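Lectin 2 (Agrocybe aegerita, PDB 4TQJ) binds carbohydrate as a lectin, specifically recognising N-acetylglucosamine at non-reducing chain ends, on a beta-propeller scaffold. Local coordinates at residues A[23-31]-A[41-51]; A[345-353]-A[363-372]. The protein carries 1 engineered substitution. All blocks are in the same frame, centred on the assembly; numbering follows the deposited sequence.

Contact 1: residues A[23-31]-A[41-51]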
# COMPACT_ATOMS: atom_id res chain seq x y z
N GLY A 23 -13.08 10.39 1.37
CA GLY A 23 -14.18 11.30 1.61
C GLY A 23 -14.91 11.66 0.33
O GLY A 23 -14.28 12.07 -0.65
N PHE A 24 -16.22 11.50 0.32
CA PHE A 24 -17.03 12.08 -0.75
C PHE A 24 -17.44 13.46 -0.28
O PHE A 24 -18.48 13.63 0.35
CB PHE A 24 -18.24 11.21 -1.06
CG PHE A 24 -17.88 9.87 -1.63
CD1 PHE A 24 -17.81 9.68 -3.01
CD2 PHE A 24 -17.57 8.81 -0.79
CE1 PHE A 24 -17.47 8.44 -3.54
CE2 PHE A 24 -17.23 7.57 -1.31
CZ PHE A 24 -17.17 7.39 -2.68
N GLY A 25 -16.60 14.45 -0.57
CA GLY A 25 -16.82 15.80 -0.09
C GLY A 25 -17.80 16.54 -0.98
O GLY A 25 -18.38 15.95 -1.91
N LEU A 26 -17.98 17.83 -0.72
CA LEU A 26 -18.94 18.63 -1.47
C LEU A 26 -18.53 18.83 -2.93
O LEU A 26 -19.37 18.93 -3.81
CB LEU A 26 -19.11 20.00 -0.80
CG LEU A 26 -19.66 19.95 0.62
CD1 LEU A 26 -19.59 21.35 1.27
CD2 LEU A 26 -21.09 19.38 0.63
N ASP A 27 -17.22 18.87 -3.18
CA ASP A 27 -16.72 19.20 -4.51
C ASP A 27 -16.08 18.01 -5.22
O ASP A 27 -15.50 18.15 -6.30
CB ASP A 27 -15.73 20.37 -4.44
CG ASP A 27 -16.31 21.61 -3.77
OD1 ASP A 27 -17.52 21.90 -3.91
OD2 ASP A 27 -15.54 22.33 -3.11
N GLY A 28 -16.19 16.84 -4.61
CA GLY A 28 -15.66 15.64 -5.22
C GLY A 28 -15.00 14.73 -4.21
O GLY A 28 -15.02 15.00 -3.01
N VAL A 29 -14.42 13.65 -4.71
CA VAL A 29 -13.79 12.64 -3.88
C VAL A 29 -12.43 13.10 -3.38
O VAL A 29 -11.53 13.40 -4.17
CB VAL A 29 -13.63 11.34 -4.68
CG1 VAL A 29 -13.10 10.21 -3.80
CG2 VAL A 29 -14.95 10.96 -5.34
N VAL A 30 -12.28 13.18 -2.07
CA VAL A 30 -11.03 13.59 -1.45
C VAL A 30 -10.35 12.38 -0.83
O VAL A 30 -10.95 11.69 -0.01
CB VAL A 30 -11.26 14.65 -0.37
CG1 VAL A 30 -9.94 15.19 0.12
CG2 VAL A 30 -12.14 15.77 -0.93
N ILE A 31 -9.12 12.09 -1.25
CA ILE A 31 -8.39 10.97 -0.70
C ILE A 31 -7.39 11.45 0.33
O ILE A 31 -6.59 12.35 0.06
CB ILE A 31 -7.61 10.18 -1.79
CG1 ILE A 31 -8.56 9.71 -2.89
CG2 ILE A 31 -6.90 8.98 -1.17
CD1 ILE A 31 -9.64 8.73 -2.42
N PHE A 41 -6.35 14.91 -1.06
CA PHE A 41 -6.11 14.99 -2.50
C PHE A 41 -7.43 14.89 -3.25
O PHE A 41 -8.11 13.86 -3.20
CB PHE A 41 -5.15 13.88 -2.92
CG PHE A 41 -4.93 13.78 -4.40
CD1 PHE A 41 -5.13 12.58 -5.07
CD2 PHE A 41 -4.51 14.89 -5.13
CE1 PHE A 41 -4.91 12.48 -6.44
CE2 PHE A 41 -4.30 14.81 -6.50
CZ PHE A 41 -4.50 13.61 -7.15
N LEU A 42 -7.80 15.95 -3.96
CA LEU A 42 -9.03 15.92 -4.75
C LEU A 42 -8.84 15.03 -5.97
O LEU A 42 -8.36 15.48 -7.01
CB LEU A 42 -9.43 17.32 -5.18
CG LEU A 42 -10.74 17.43 -5.96
CD1 LEU A 42 -11.89 16.86 -5.15
CD2 LEU A 42 -11.03 18.88 -6.35
N ALA A 43 -9.22 13.76 -5.84
CA ALA A 43 -8.91 12.77 -6.87
C ALA A 43 -9.89 12.71 -8.05
O ALA A 43 -9.50 12.34 -9.16
CB ALA A 43 -8.73 11.38 -6.25
N VAL A 44 -11.16 13.06 -7.81
CA VAL A 44 -12.20 12.98 -8.83
C VAL A 44 -13.26 14.04 -8.61
O VAL A 44 -13.88 14.10 -7.54
CB VAL A 44 -12.92 11.60 -8.81
CG1 VAL A 44 -14.07 11.58 -9.82
CG2 VAL A 44 -11.95 10.48 -9.08
N LYS A 45 -13.48 14.88 -9.62
CA LYS A 45 -14.49 15.93 -9.55
C LYS A 45 -15.85 15.38 -9.94
O LYS A 45 -16.39 15.70 -11.01
CB LYS A 45 -14.12 17.12 -10.44
CG LYS A 45 -12.96 17.95 -9.90
CD LYS A 45 -12.50 19.01 -10.89
CE LYS A 45 -11.53 19.99 -10.24
NZ LYS A 45 -10.37 19.32 -9.59
N ASN A 46 -16.39 14.54 -9.08
CA ASN A 46 -17.66 13.89 -9.32
C ASN A 46 -18.06 13.15 -8.04
O ASN A 46 -17.37 13.26 -7.03
CB ASN A 46 -17.54 12.94 -10.51
CG ASN A 46 -18.86 12.79 -11.28
OD1 ASN A 46 -19.92 12.66 -10.68
ND2 ASN A 46 -18.78 12.83 -12.61
N PHE A 47 -19.18 12.42 -8.06
CA PHE A 47 -19.63 11.69 -6.88
C PHE A 47 -19.87 12.61 -5.68
O PHE A 47 -19.70 12.20 -4.54
CB PHE A 47 -18.59 10.65 -6.48
CG PHE A 47 -18.34 9.61 -7.53
CD1 PHE A 47 -19.27 8.61 -7.77
CD2 PHE A 47 -17.16 9.63 -8.27
CE1 PHE A 47 -19.03 7.64 -8.73
CE2 PHE A 47 -16.93 8.66 -9.23
CZ PHE A 47 -17.86 7.67 -9.46
N ALA A 48 -20.29 13.84 -5.94
CA ALA A 48 -20.34 14.85 -4.88
C ALA A 48 -21.61 15.70 -4.90
O ALA A 48 -22.29 15.81 -5.92
CB ALA A 48 -19.10 15.74 -4.97
N GLN A 49 -21.91 16.30 -3.75
CA GLN A 49 -23.06 17.19 -3.59
C GLN A 49 -23.04 18.28 -4.67
O GLN A 49 -24.07 18.60 -5.27
CB GLN A 49 -23.01 17.86 -2.21
CG GLN A 49 -24.19 18.77 -1.91
CD GLN A 49 -25.45 17.99 -1.57
OE1 GLN A 49 -25.40 16.79 -1.32
NE2 GLN A 49 -26.58 18.68 -1.53
N ASN A 50 -21.87 18.84 -4.90
CA ASN A 50 -21.72 19.94 -5.86
C ASN A 50 -20.90 19.57 -7.09
O ASN A 50 -20.38 20.45 -7.76
CB ASN A 50 -21.16 21.18 -5.17
CG ASN A 50 -22.00 21.62 -4.00
OD1 ASN A 50 -23.23 21.57 -4.06
ND2 ASN A 50 -21.35 22.03 -2.91
N ALA A 51 -20.81 18.28 -7.37
CA ALA A 51 -20.22 17.80 -8.61
C ALA A 51 -20.86 16.49 -9.05
O ALA A 51 -20.48 15.42 -8.57
CB ALA A 51 -18.72 17.63 -8.46
O HOH W 1 -20.95 14.89 -1.38
O HOH W 2 -17.70 21.95 -7.26

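Contact 2: residues A[345-353]-A[363-372]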
# COMPACT_ATOMS: atom_id res chain seq x y z
N LEU A 345 -4.43 1.80 11.83
CA LEU A 345 -3.76 2.81 11.01
C LEU A 345 -2.27 2.53 10.90
O LEU A 345 -1.56 3.22 10.14
CB LEU A 345 -3.96 4.19 11.62
CG LEU A 345 -5.38 4.69 11.71
CD1 LEU A 345 -5.45 5.96 12.60
CD2 LEU A 345 -5.90 4.95 10.31
N THR A 346 -1.78 1.54 11.65
CA THR A 346 -0.34 1.41 11.86
C THR A 346 0.28 0.04 11.56
O THR A 346 1.45 -0.18 11.85
CB THR A 346 0.05 1.76 13.31
OG1 THR A 346 -0.41 0.72 14.18
CG2 THR A 346 -0.57 3.08 13.72
N GLY A 347 -0.51 -0.89 11.02
CA GLY A 347 0.01 -2.17 10.60
C GLY A 347 0.32 -3.22 11.65
O GLY A 347 0.92 -4.26 11.33
N ASP A 348 -0.08 -2.99 12.90
CA ASP A 348 0.19 -3.98 13.94
C ASP A 348 -1.03 -4.87 14.27
O ASP A 348 -0.96 -5.69 15.18
CB ASP A 348 0.74 -3.31 15.20
CG ASP A 348 -0.31 -2.53 15.97
OD1 ASP A 348 -1.38 -2.24 15.39
OD2 ASP A 348 -0.08 -2.20 17.15
N GLY A 349 -2.12 -4.73 13.53
CA GLY A 349 -3.32 -5.55 13.77
C GLY A 349 -4.11 -5.18 15.02
O GLY A 349 -5.06 -5.87 15.41
N CYS A 350 -3.72 -4.08 15.67
CA CYS A 350 -4.43 -3.60 16.85
C CYS A 350 -5.09 -2.27 16.52
O CYS A 350 -4.40 -1.30 16.18
CB CYS A 350 -3.46 -3.46 18.02
SG CYS A 350 -2.56 -4.99 18.36
N ALA A 351 -6.42 -2.23 16.57
CA ALA A 351 -7.14 -1.09 16.01
C ALA A 351 -6.88 0.21 16.74
O ALA A 351 -6.81 0.26 17.97
CB ALA A 351 -8.63 -1.37 15.91
N ASP A 352 -6.74 1.28 15.96
CA ASP A 352 -6.51 2.58 16.53
C ASP A 352 -7.81 3.36 16.47
O ASP A 352 -8.82 2.88 15.92
CB ASP A 352 -5.39 3.28 15.75
CG ASP A 352 -4.17 2.39 15.59
OD1 ASP A 352 -3.53 2.11 16.62
OD2 ASP A 352 -3.87 1.94 14.46
N ILE A 353 -7.79 4.57 17.02
CA ILE A 353 -8.99 5.37 17.05
C ILE A 353 -8.75 6.70 16.38
O ILE A 353 -7.78 7.40 16.70
CB ILE A 353 -9.49 5.58 18.50
CG1 ILE A 353 -10.21 4.31 18.98
CG2 ILE A 353 -10.41 6.80 18.58
CD1 ILE A 353 -10.23 4.15 20.49
N VAL A 363 -6.41 11.59 16.63
CA VAL A 363 -6.12 10.18 16.57
C VAL A 363 -5.48 9.78 17.88
O VAL A 363 -4.77 10.56 18.50
CB VAL A 363 -5.20 9.87 15.35
CG1 VAL A 363 -3.84 10.51 15.53
CG2 VAL A 363 -5.04 8.37 15.13
N SER A 364 -5.75 8.56 18.31
CA SER A 364 -4.99 7.97 19.40
C SER A 364 -4.58 6.57 18.98
O SER A 364 -5.41 5.80 18.50
CB SER A 364 -5.83 7.93 20.68
OG SER A 364 -5.23 7.08 21.64
N TYR A 365 -3.31 6.23 19.17
CA TYR A 365 -2.79 4.96 18.71
C TYR A 365 -2.82 3.86 19.76
O TYR A 365 -2.47 4.09 20.92
CB TYR A 365 -1.39 5.13 18.12
CG TYR A 365 -1.38 6.08 16.95
CD1 TYR A 365 -1.97 5.72 15.75
CD2 TYR A 365 -0.84 7.35 17.06
CE1 TYR A 365 -1.99 6.59 14.68
CE2 TYR A 365 -0.85 8.23 16.00
CZ TYR A 365 -1.43 7.84 14.80
OH TYR A 365 -1.45 8.71 13.74
N ASN A 366 -3.24 2.68 19.33
CA ASN A 366 -3.24 1.49 20.18
C ASN A 366 -1.80 1.16 20.50
O ASN A 366 -0.93 1.37 19.66
CB ASN A 366 -3.89 0.33 19.41
CG ASN A 366 -4.22 -0.85 20.29
OD1 ASN A 366 -3.43 -1.26 21.14
ND2 ASN A 366 -5.40 -1.43 20.07
N ASP A 367 -1.53 0.68 21.71
CA ASP A 367 -0.13 0.42 22.07
C ASP A 367 0.30 -1.00 21.68
O ASP A 367 1.42 -1.41 21.95
CB ASP A 367 0.13 0.70 23.57
CG ASP A 367 -0.52 -0.34 24.48
OD1 ASP A 367 -0.18 -0.36 25.68
OD2 ASP A 367 -1.36 -1.12 23.99
N GLY A 368 -0.59 -1.74 21.02
CA GLY A 368 -0.31 -3.12 20.66
C GLY A 368 -0.88 -4.09 21.68
O GLY A 368 -0.79 -5.31 21.50
N LYS A 369 -1.47 -3.55 22.74
CA LYS A 369 -2.02 -4.35 23.83
C LYS A 369 -3.48 -4.00 24.16
O LYS A 369 -4.07 -4.60 25.04
CB LYS A 369 -1.16 -4.19 25.09
CG LYS A 369 0.20 -4.87 25.02
CD LYS A 369 0.04 -6.38 24.92
CE LYS A 369 1.37 -7.08 25.05
NZ LYS A 369 2.37 -6.58 24.06
N GLY A 370 -4.04 -3.03 23.45
CA GLY A 370 -5.41 -2.61 23.70
C GLY A 370 -5.49 -1.35 24.54
O GLY A 370 -6.57 -0.88 24.90
N ASN A 371 -4.33 -0.79 24.87
CA ASN A 371 -4.30 0.48 25.57
C ASN A 371 -4.07 1.57 24.55
O ASN A 371 -3.70 1.28 23.41
CB ASN A 371 -3.22 0.50 26.66
CG ASN A 371 -3.24 -0.76 27.51
OD1 ASN A 371 -4.21 -1.04 28.23
ND2 ASN A 371 -2.17 -1.54 27.43
N PHE A 372 -4.29 2.82 24.94
CA PHE A 372 -4.21 3.93 23.99
C PHE A 372 -3.27 5.03 24.41
O PHE A 372 -3.15 5.34 25.60
CB PHE A 372 -5.60 4.46 23.66
CG PHE A 372 -6.38 3.52 22.79
CD1 PHE A 372 -6.36 3.65 21.41
CD2 PHE A 372 -7.07 2.45 23.34
CE1 PHE A 372 -7.04 2.75 20.60
CE2 PHE A 372 -7.76 1.56 22.54
CZ PHE A 372 -7.74 1.71 21.16
O HOH W 3 -1.39 0.25 17.21

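Contact 1: residues A[23-31]-A[41-51]
Ile31 and Phe41 pair at the turn end of this antiparallel hairpin, and each backbone N donates to the other's O: Ile31 N meets Phe41 O at 2.8 Å, nearly straight (172°). Farther along, the register slips by one residue at a beta bulge. Val29 N gives its hydrogen to Val44 O, while Val29 O takes one from Ala43 N at 2.9 Å, so both of its backbone polar groups are satisfied from adjoining residues. Beyond Lys45, whose N is bound by Asp95, the chain of 41-51 turns back beside the 25-28 turn. There Asn50 N reaches Leu26 O at 2.7 Å, and water 1 links Gly25 O and Gln49 N, accepting from the latter. Asn46 holds the loop shape: its OD1 accepts in plane, on a lone pair, from Phe47 N and also serves Trp54 NE1. Phe47 O is engaged by Arg61. Packing is tight where the Ala48 methyl fits into the turn, CB lying 3.1 Å from Gly28 N. Gly28 CA also makes a C-H...O contact with Asn46 O (3.4 Å), with no side chain to intervene. Phe47 CB sits in plane at the edge of the Phe24 ring, 3.7 Å from Phe24 CD1. With Val29 CG1 anti to the backbone N (chi1 -174°), CG2 lies beside that N and comes within 3.8 Å of Phe47 CB, and Ile74 of the next blade touches Phe24, Val29 and Phe47 alike. Ala48 to Ala51 form a type I turn, and Phe47 and Ala48, both facing Ala51, make a G1 beta bulge. The whole is a bulged outer hairpin of a beta-propeller blade, followed by the loop leading to the next blade.

Contact 2: residues A[345-353]-A[363-372]
Ile353 and Ser364 form an antiparallel hydrogen-bonded pair, Ser364 N reaching Ile353 O at 2.8 Å, and beyond it the two chains part into loops joined by side chains. Asp352 bridges them: OD1 takes Asn366 N at 2.8 Å and OD2 takes Leu345 N at 2.7 Å, both on anti lone pairs, which fixes the rotation of the carboxylate. Asn366 stretches its amide across the opening, CG anti to the backbone N (chi1 -167°). Its ND2 donates to Ala351 O at 3.0 Å, the oxygen lying in the amide plane, and also to Leu290 O; OD1 is gripped by Gly368 N and Gly370 N, the first closing an Asx turn. Water 3 sits between Asp348 OD2 and Asn366 O, at hydrogen-bonding distance from both. Asp344 stands close to Asp348 and Asp352, a gathering of carboxylates that may raise the proton affinity of one. On the apolar side, Ile353 CD1 lies over one face of the Phe372 ring, 3.8 Å from its centroid, a CH-pi contact. Elsewhere Leu345 CD1 meets Val363 CG2 tip to tip at 3.5 Å, and the Thr346 methyl approaches Tyr365 CD1. The Asp-rich Asp-Leu-Thr-Gly-Asp-Gly loop leading into a blade strand is characteristic of FG-GAP-like repeats in beta propellers.

How the contacts relate
From the N terminus, the chain first closes contact 1, where the nine-residue connection between 31 and 41 turns the hairpin of strands 28-32 and 41-44. Contact 2, in the hairpin of strands 352-356 and 361-364, opens much later and also spans nine residues, mostly strand, with a short turn at 357-360. The two are in series, neither nested nor crossed; their centres lie 29 Å apart and their nearest atoms about 12 Å. Contact 1 belongs to the blade in which the last strand, 395-399, pairs with strand 20-25, closing the ring. Contact 2 lies in the preceding complete blade. Asn34, in the turn of contact 1, bonds to Leu345 O, linking the two blades.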